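Local coordinates for protein UDP-N-acetylglucosamine 4-epimerase (Bacillus cereus, PDB 3M2P) that probably interconverts UDP-N-acetylglucosamine and its galacto epimer, as a nucleotide-binding member of the NAD(P)-dependent epimerase/dehydratase family, at residues I57-H68 / A95-Y106. Numbering follows the deposited sequence.
Sequences INQLNDVDAVVH and ACYENNISNIVY
Val66 pairs with Ile104 and Val67 with Val105 where strands 65-68 and 103-106 run parallel, their axes 7° apart; Val66 N donates to Asn103 O, Val105 N to Val66 O, and His68 N to Val105 O, the last nearly straight. Beside this ladder the two preceding helix ends meet through Asn99. With its CG next to the backbone N (chi1 -72°), Asn99 sends ND2 to Ile57 O at 2.8 Å, in the carbonyl plane and on a lone pair. The same ND2 reaches back to Ala95 O in its own last helical turn, from above the carbonyl plane, while Asn99 N takes that oxygen from the opposite face; ND2 is thus shared between the two segments. Just beyond it, Asn100 closes helix 83-98 with a Schellman motif. Strand 65-68, this helix and strand 103-109 form a beta-alpha-beta crossover of the Rossmann fold, which sets the two strands side by side in the sheet. On the face that carries Val66, Cys96 SG touches both Val66 CG2 (3.6 Å) and Leu60 CD1, while Ile101 CG2 packs against Val66 CG2 and its CD1 end approaches Leu60 CB. On this same face, His68 and Tyr106 lie alongside, ring planes at 44°, His68 CD2 near the Tyr106 ring edge. Thr8 and Thr89 hydrogen-bond the two imidazole nitrogens of His68, and Lys137 bonds to Tyr106 OH.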
ATOM      1  N   ILE A  57      -6.829 -24.579  -4.308  1.00 38.21           N
ATOM      2  CA  ILE A  57      -5.937 -25.713  -4.180  1.00 38.67           C
ATOM      3  C   ILE A  57      -6.268 -26.710  -5.280  1.00 39.04           C
ATOM      4  O   ILE A  57      -5.382 -27.199  -5.963  1.00 39.88           O
ATOM      5  CB  ILE A  57      -6.053 -26.370  -2.792  1.00 39.19           C
ATOM      6  CG1 ILE A  57      -5.207 -25.604  -1.780  1.00 38.14           C
ATOM      7  CG2 ILE A  57      -5.606 -27.818  -2.836  1.00 38.25           C
ATOM      8  CD1 ILE A  57      -5.367 -26.095  -0.388  1.00 36.82           C
ATOM      9  N   ASN A  58      -7.552 -26.970  -5.479  1.00 38.57           N
ATOM     10  CA  ASN A  58      -7.974 -27.923  -6.493  1.00 39.12           C
ATOM     11  C   ASN A  58      -8.054 -27.347  -7.907  1.00 40.96           C
ATOM     12  O   ASN A  58      -7.794 -28.061  -8.878  1.00 43.01           O
ATOM     13  CB  ASN A  58      -9.292 -28.586  -6.089  1.00 38.99           C
ATOM     14  CG  ASN A  58      -9.140 -29.451  -4.850  1.00 41.13           C
ATOM     15  OD1 ASN A  58     -10.001 -29.467  -3.973  1.00 39.41           O
ATOM     16  ND2 ASN A  58      -8.018 -30.162  -4.765  1.00 43.19           N
ATOM     17  N   GLN A  59      -8.393 -26.068  -8.036  1.00 39.07           N
ATOM     18  CA  GLN A  59      -8.454 -25.455  -9.358  1.00 39.44           C
ATOM     19  C   GLN A  59      -7.050 -25.225  -9.934  1.00 40.70           C
ATOM     20  O   GLN A  59      -6.895 -24.885 -11.105  1.00 40.94           O
ATOM     21  CB  GLN A  59      -9.242 -24.141  -9.321  1.00 39.74           C
ATOM     22  CG  GLN A  59     -10.607 -24.253  -8.658  1.00 39.60           C
ATOM     23  CD  GLN A  59     -11.508 -25.254  -9.345  1.00 39.70           C
ATOM     24  OE1 GLN A  59     -11.716 -25.194 -10.550  1.00 40.81           O
ATOM     25  NE2 GLN A  59     -12.049 -26.183  -8.576  1.00 39.59           N
ATOM     26  N   LEU A  60      -6.026 -25.421  -9.113  1.00 40.41           N
ATOM     27  CA  LEU A  60      -4.655 -25.233  -9.562  1.00 39.86           C
ATOM     28  C   LEU A  60      -3.799 -26.512  -9.549  1.00 41.03           C
ATOM     29  O   LEU A  60      -2.581 -26.441  -9.763  1.00 41.20           O
ATOM     30  CB  LEU A  60      -3.973 -24.162  -8.711  1.00 39.03           C
ATOM     31  CG  LEU A  60      -4.466 -22.726  -8.832  1.00 37.97           C
ATOM     32  CD1 LEU A  60      -3.524 -21.799  -8.080  1.00 36.94           C
ATOM     33  CD2 LEU A  60      -4.577 -22.330 -10.279  1.00 36.22           C
ATOM     34  N   ASN A  61      -4.406 -27.677  -9.320  1.00 40.32           N
ATOM     35  CA  ASN A  61      -3.592 -28.882  -9.124  1.00 41.20           C
ATOM     36  C   ASN A  61      -2.847 -29.414 -10.347  1.00 42.23           C
ATOM     37  O   ASN A  61      -2.045 -30.342 -10.220  1.00 43.95           O
ATOM     38  CB  ASN A  61      -4.364 -30.013  -8.429  1.00 41.09           C
ATOM     39  CG  ASN A  61      -5.347 -30.719  -9.348  1.00 43.20           C
ATOM     40  OD1 ASN A  61      -5.207 -30.721 -10.579  1.00 42.49           O
ATOM     41  ND2 ASN A  61      -6.357 -31.342  -8.740  1.00 44.72           N
ATOM     42  N   ASP A  62      -3.101 -28.849 -11.521  1.00 39.86           N
ATOM     43  CA  ASP A  62      -2.383 -29.300 -12.702  1.00 40.82           C
ATOM     44  C   ASP A  62      -1.801 -28.122 -13.470  1.00 41.88           C
ATOM     45  O   ASP A  62      -1.526 -28.214 -14.672  1.00 41.60           O
ATOM     46  CB  ASP A  62      -3.269 -30.171 -13.591  1.00 41.69           C
ATOM     47  CG  ASP A  62      -4.456 -29.418 -14.154  1.00 43.52           C
ATOM     48  OD1 ASP A  62      -4.673 -28.255 -13.757  1.00 42.61           O
ATOM     49  OD2 ASP A  62      -5.177 -29.996 -14.999  1.00 44.49           O
ATOM     50  N   VAL A  63      -1.597 -27.023 -12.749  1.00 41.32           N
ATOM     51  CA  VAL A  63      -1.188 -25.755 -13.341  1.00 39.84           C
ATOM     52  C   VAL A  63       0.297 -25.500 -13.112  1.00 38.93           C
ATOM     53  O   VAL A  63       0.823 -25.800 -12.043  1.00 39.41           O
ATOM     54  CB  VAL A  63      -2.034 -24.594 -12.766  1.00 37.56           C
ATOM     55  CG1 VAL A  63      -1.324 -23.282 -12.915  1.00 37.32           C
ATOM     56  CG2 VAL A  63      -3.378 -24.548 -13.440  1.00 37.62           C
ATOM     57  N   ASP A  64       0.965 -24.944 -14.114  1.00 38.79           N
ATOM     58  CA  ASP A  64       2.404 -24.702 -14.054  1.00 38.31           C
ATOM     59  C   ASP A  64       2.768 -23.278 -13.646  1.00 37.56           C
ATOM     60  O   ASP A  64       3.777 -23.048 -12.976  1.00 37.01           O
ATOM     61  CB  ASP A  64       3.030 -24.996 -15.413  1.00 40.19           C
ATOM     62  CG  ASP A  64       2.839 -26.432 -15.840  1.00 42.24           C
ATOM     63  OD1 ASP A  64       3.402 -27.334 -15.170  1.00 40.21           O
ATOM     64  OD2 ASP A  64       2.131 -26.652 -16.852  1.00 43.51           O
ATOM     65  N   ALA A  65       1.961 -22.318 -14.080  1.00 37.19           N
ATOM     66  CA  ALA A  65       2.185 -20.926 -13.729  1.00 36.65           C
ATOM     67  C   ALA A  65       0.844 -20.269 -13.485  1.00 37.23           C
ATOM     68  O   ALA A  65      -0.186 -20.815 -13.880  1.00 38.17           O
ATOM     69  CB  ALA A  65       2.933 -20.210 -14.838  1.00 36.21           C
ATOM     70  N   VAL A  66       0.858 -19.104 -12.838  1.00 36.06           N
ATOM     71  CA  VAL A  66      -0.362 -18.341 -12.589  1.00 35.35           C
ATOM     72  C   VAL A  66      -0.165 -16.869 -12.947  1.00 34.55           C
ATOM     73  O   VAL A  66       0.813 -16.257 -12.537  1.00 33.74           O
ATOM     74  CB  VAL A  66      -0.811 -18.465 -11.102  1.00 35.25           C
ATOM     75  CG1 VAL A  66      -1.988 -17.547 -10.798  1.00 34.60           C
ATOM     76  CG2 VAL A  66      -1.159 -19.902 -10.769  1.00 34.88           C
ATOM     77  N   VAL A  67      -1.084 -16.316 -13.732  1.00 34.64           N
ATOM     78  CA  VAL A  67      -1.165 -14.869 -13.924  1.00 35.23           C
ATOM     79  C   VAL A  67      -2.322 -14.353 -13.062  1.00 36.02           C
ATOM     80  O   VAL A  67      -3.465 -14.772 -13.237  1.00 37.11           O
ATOM     81  CB  VAL A  67      -1.405 -14.476 -15.417  1.00 36.36           C
ATOM     82  CG1 VAL A  67      -1.333 -12.958 -15.607  1.00 34.70           C
ATOM     83  CG2 VAL A  67      -0.403 -15.165 -16.331  1.00 36.14           C
ATOM     84  N   HIS A  68      -2.031 -13.462 -12.122  1.00 34.98           N
ATOM     85  CA  HIS A  68      -3.049 -12.970 -11.199  1.00 34.25           C
ATOM     86  C   HIS A  68      -3.573 -11.598 -11.619  1.00 35.53           C
ATOM     87  O   HIS A  68      -2.998 -10.557 -11.273  1.00 34.64           O
ATOM     88  CB  HIS A  68      -2.480 -12.927  -9.783  1.00 33.98           C
ATOM     89  CG  HIS A  68      -3.460 -12.472  -8.746  1.00 34.37           C
ATOM     90  ND1 HIS A  68      -4.819 -12.679  -8.862  1.00 34.60           N
ATOM     91  CD2 HIS A  68      -3.272 -11.840  -7.564  1.00 33.12           C
ATOM     92  CE1 HIS A  68      -5.425 -12.182  -7.800  1.00 34.58           C
ATOM     93  NE2 HIS A  68      -4.510 -11.670  -6.997  1.00 33.36           N
ATOM     94  N   ALA A  95      -2.504 -21.272  -2.171  1.00 35.34           N
ATOM     95  CA  ALA A  95      -2.911 -22.372  -3.025  1.00 36.39           C
ATOM     96  C   ALA A  95      -1.773 -22.733  -3.956  1.00 36.56           C
ATOM     97  O   ALA A  95      -1.496 -23.906  -4.203  1.00 36.85           O
ATOM     98  CB  ALA A  95      -4.144 -21.971  -3.831  1.00 37.24           C
ATOM     99  N   CYS A  96      -1.125 -21.701  -4.483  1.00 37.27           N
ATOM    100  CA  CYS A  96       0.028 -21.878  -5.352  1.00 36.47           C
ATOM    101  C   CYS A  96       1.107 -22.686  -4.649  1.00 36.15           C
ATOM    102  O   CYS A  96       1.607 -23.651  -5.198  1.00 35.82           O
ATOM    103  CB  CYS A  96       0.553 -20.522  -5.811  1.00 35.17           C
ATOM    104  SG  CYS A  96      -0.353 -19.912  -7.243  1.00 35.76           S
ATOM    105  N   TYR A  97       1.436 -22.282  -3.427  1.00 36.20           N
ATOM    106  CA  TYR A  97       2.387 -22.991  -2.584  1.00 36.11           C
ATOM    107  C   TYR A  97       2.040 -24.472  -2.382  1.00 37.28           C
ATOM    108  O   TYR A  97       2.894 -25.339  -2.546  1.00 38.61           O
ATOM    109  CB  TYR A  97       2.504 -22.284  -1.239  1.00 36.27           C
ATOM    110  CG  TYR A  97       3.503 -22.911  -0.289  1.00 38.76           C
ATOM    111  CD1 TYR A  97       4.864 -22.594  -0.370  1.00 38.80           C
ATOM    112  CD2 TYR A  97       3.092 -23.808   0.697  1.00 37.46           C
ATOM    113  CE1 TYR A  97       5.786 -23.155   0.499  1.00 38.17           C
ATOM    114  CE2 TYR A  97       4.004 -24.374   1.570  1.00 38.02           C
ATOM    115  CZ  TYR A  97       5.353 -24.044   1.467  1.00 39.17           C
ATOM    116  OH  TYR A  97       6.273 -24.607   2.329  1.00 38.59           O
ATOM    117  N   GLU A  98       0.797 -24.769  -2.029  1.00 37.31           N
ATOM    118  CA  GLU A  98       0.392 -26.158  -1.883  1.00 37.38           C
ATOM    119  C   GLU A  98       0.704 -26.949  -3.135  1.00 38.54           C
ATOM    120  O   GLU A  98       1.292 -28.028  -3.061  1.00 40.58           O
ATOM    121  CB  GLU A  98      -1.091 -26.282  -1.557  1.00 37.22           C
ATOM    122  CG  GLU A  98      -1.362 -26.360  -0.083  1.00 39.70           C
ATOM    123  CD  GLU A  98      -0.726 -27.591   0.566  1.00 43.67           C
ATOM    124  OE1 GLU A  98      -0.749 -28.690  -0.049  1.00 42.15           O
ATOM    125  OE2 GLU A  98      -0.210 -27.457   1.703  1.00 44.03           O
ATOM    126  N   ASN A  99       0.308 -26.420  -4.286  1.00 37.43           N
ATOM    127  CA  ASN A  99       0.491 -27.127  -5.550  1.00 37.70           C
ATOM    128  C   ASN A  99       1.915 -27.009  -6.081  1.00 38.60           C
ATOM    129  O   ASN A  99       2.246 -27.512  -7.159  1.00 38.13           O
ATOM    130  CB  ASN A  99      -0.510 -26.623  -6.579  1.00 38.46           C
ATOM    131  CG  ASN A  99      -1.920 -27.087  -6.288  1.00 39.75           C
ATOM    132  OD1 ASN A  99      -2.232 -28.272  -6.446  1.00 41.29           O
ATOM    133  ND2 ASN A  99      -2.783 -26.162  -5.866  1.00 38.07           N
ATOM    134  N   ASN A 100       2.752 -26.351  -5.287  1.00 39.21           N
ATOM    135  CA  ASN A 100       4.138 -26.067  -5.635  1.00 39.15           C
ATOM    136  C   ASN A 100       4.339 -25.232  -6.910  1.00 38.50           C
ATOM    137  O   ASN A 100       5.276 -25.470  -7.675  1.00 38.96           O
ATOM    138  CB  ASN A 100       4.961 -27.351  -5.681  1.00 40.33           C
ATOM    139  CG  ASN A 100       6.281 -27.211  -4.938  1.00 45.75           C
ATOM    140  OD1 ASN A 100       6.315 -27.237  -3.697  1.00 46.81           O
ATOM    141  ND2 ASN A 100       7.376 -27.051  -5.689  1.00 45.04           N
ATOM    142  N   ILE A 101       3.454 -24.259  -7.128  1.00 37.19           N
ATOM    143  CA  ILE A 101       3.624 -23.279  -8.197  1.00 36.60           C
ATOM    144  C   ILE A 101       4.425 -22.093  -7.682  1.00 35.85           C
ATOM    145  O   ILE A 101       4.194 -21.604  -6.582  1.00 35.52           O
ATOM    146  CB  ILE A 101       2.284 -22.713  -8.706  1.00 35.93           C
ATOM    147  CG1 ILE A 101       1.496 -23.743  -9.513  1.00 36.22           C
ATOM    148  CG2 ILE A 101       2.536 -21.504  -9.555  1.00 36.04           C
ATOM    149  CD1 ILE A 101       0.319 -24.303  -8.773  1.00 37.01           C
ATOM    150  N   SER A 102       5.370 -21.613  -8.473  1.00 35.88           N
ATOM    151  CA  SER A 102       6.101 -20.436  -8.039  1.00 35.17           C
ATOM    152  C   SER A 102       6.191 -19.369  -9.118  1.00 34.04           C
ATOM    153  O   SER A 102       6.329 -18.199  -8.801  1.00 33.11           O
ATOM    154  CB  SER A 102       7.467 -20.816  -7.459  1.00 34.50           C
ATOM    155  OG  SER A 102       7.908 -22.049  -7.996  1.00 35.33           O
ATOM    156  N   ASN A 103       6.085 -19.778 -10.382  1.00 34.74           N
ATOM    157  CA  ASN A 103       6.082 -18.830 -11.501  1.00 34.29           C
ATOM    158  C   ASN A 103       4.759 -18.074 -11.626  1.00 34.92           C
ATOM    159  O   ASN A 103       3.851 -18.499 -12.347  1.00 35.07           O
ATOM    160  CB  ASN A 103       6.403 -19.525 -12.822  1.00 34.00           C
ATOM    161  CG  ASN A 103       6.827 -18.547 -13.893  1.00 35.01           C
ATOM    162  OD1 ASN A 103       6.927 -18.883 -15.082  1.00 34.42           O
ATOM    163  ND2 ASN A 103       7.090 -17.320 -13.474  1.00 34.98           N
ATOM    164  N   ILE A 104       4.670 -16.942 -10.933  1.00 34.57           N
ATOM    165  CA  ILE A 104       3.437 -16.175 -10.827  1.00 33.55           C
ATOM    166  C   ILE A 104       3.645 -14.741 -11.294  1.00 33.60           C
ATOM    167  O   ILE A 104       4.683 -14.151 -11.033  1.00 34.61           O
ATOM    168  CB  ILE A 104       2.975 -16.140  -9.368  1.00 34.04           C
ATOM    169  CG1 ILE A 104       2.698 -17.552  -8.867  1.00 34.00           C
ATOM    170  CG2 ILE A 104       1.747 -15.270  -9.203  1.00 34.15           C
ATOM    171  CD1 ILE A 104       2.846 -17.671  -7.381  1.00 34.20           C
ATOM    172  N   VAL A 105       2.658 -14.184 -11.988  1.00 34.01           N
ATOM    173  CA  VAL A 105       2.669 -12.769 -12.364  1.00 33.45           C
ATOM    174  C   VAL A 105       1.512 -12.020 -11.711  1.00 33.12           C
ATOM    175  O   VAL A 105       0.367 -12.445 -11.808  1.00 33.78           O
ATOM    176  CB  VAL A 105       2.498 -12.605 -13.872  1.00 33.73           C
ATOM    177  CG1 VAL A 105       2.165 -11.157 -14.199  1.00 32.60           C
ATOM    178  CG2 VAL A 105       3.740 -13.085 -14.608  1.00 34.27           C
ATOM    179  N   TYR A 106       1.798 -10.906 -11.052  1.00 32.59           N
ATOM    180  CA  TYR A 106       0.733 -10.101 -10.452  1.00 32.58           C
ATOM    181  C   TYR A 106       0.560  -8.807 -11.207  1.00 32.38           C
ATOM    182  O   TYR A 106       1.544  -8.187 -11.588  1.00 33.44           O
ATOM    183  CB  TYR A 106       1.037  -9.765  -8.989  1.00 32.79           C
ATOM    184  CG  TYR A 106      -0.013  -8.872  -8.369  1.00 33.20           C
ATOM    185  CD1 TYR A 106      -1.310  -9.338  -8.169  1.00 33.26           C
ATOM    186  CD2 TYR A 106       0.278  -7.567  -8.003  1.00 32.44           C
ATOM    187  CE1 TYR A 106      -2.279  -8.542  -7.610  1.00 32.79           C
ATOM    188  CE2 TYR A 106      -0.690  -6.759  -7.448  1.00 33.12           C
ATOM    189  CZ  TYR A 106      -1.969  -7.256  -7.248  1.00 33.67           C
ATOM    190  OH  TYR A 106      -2.950  -6.463  -6.695  1.00 34.33           O
TER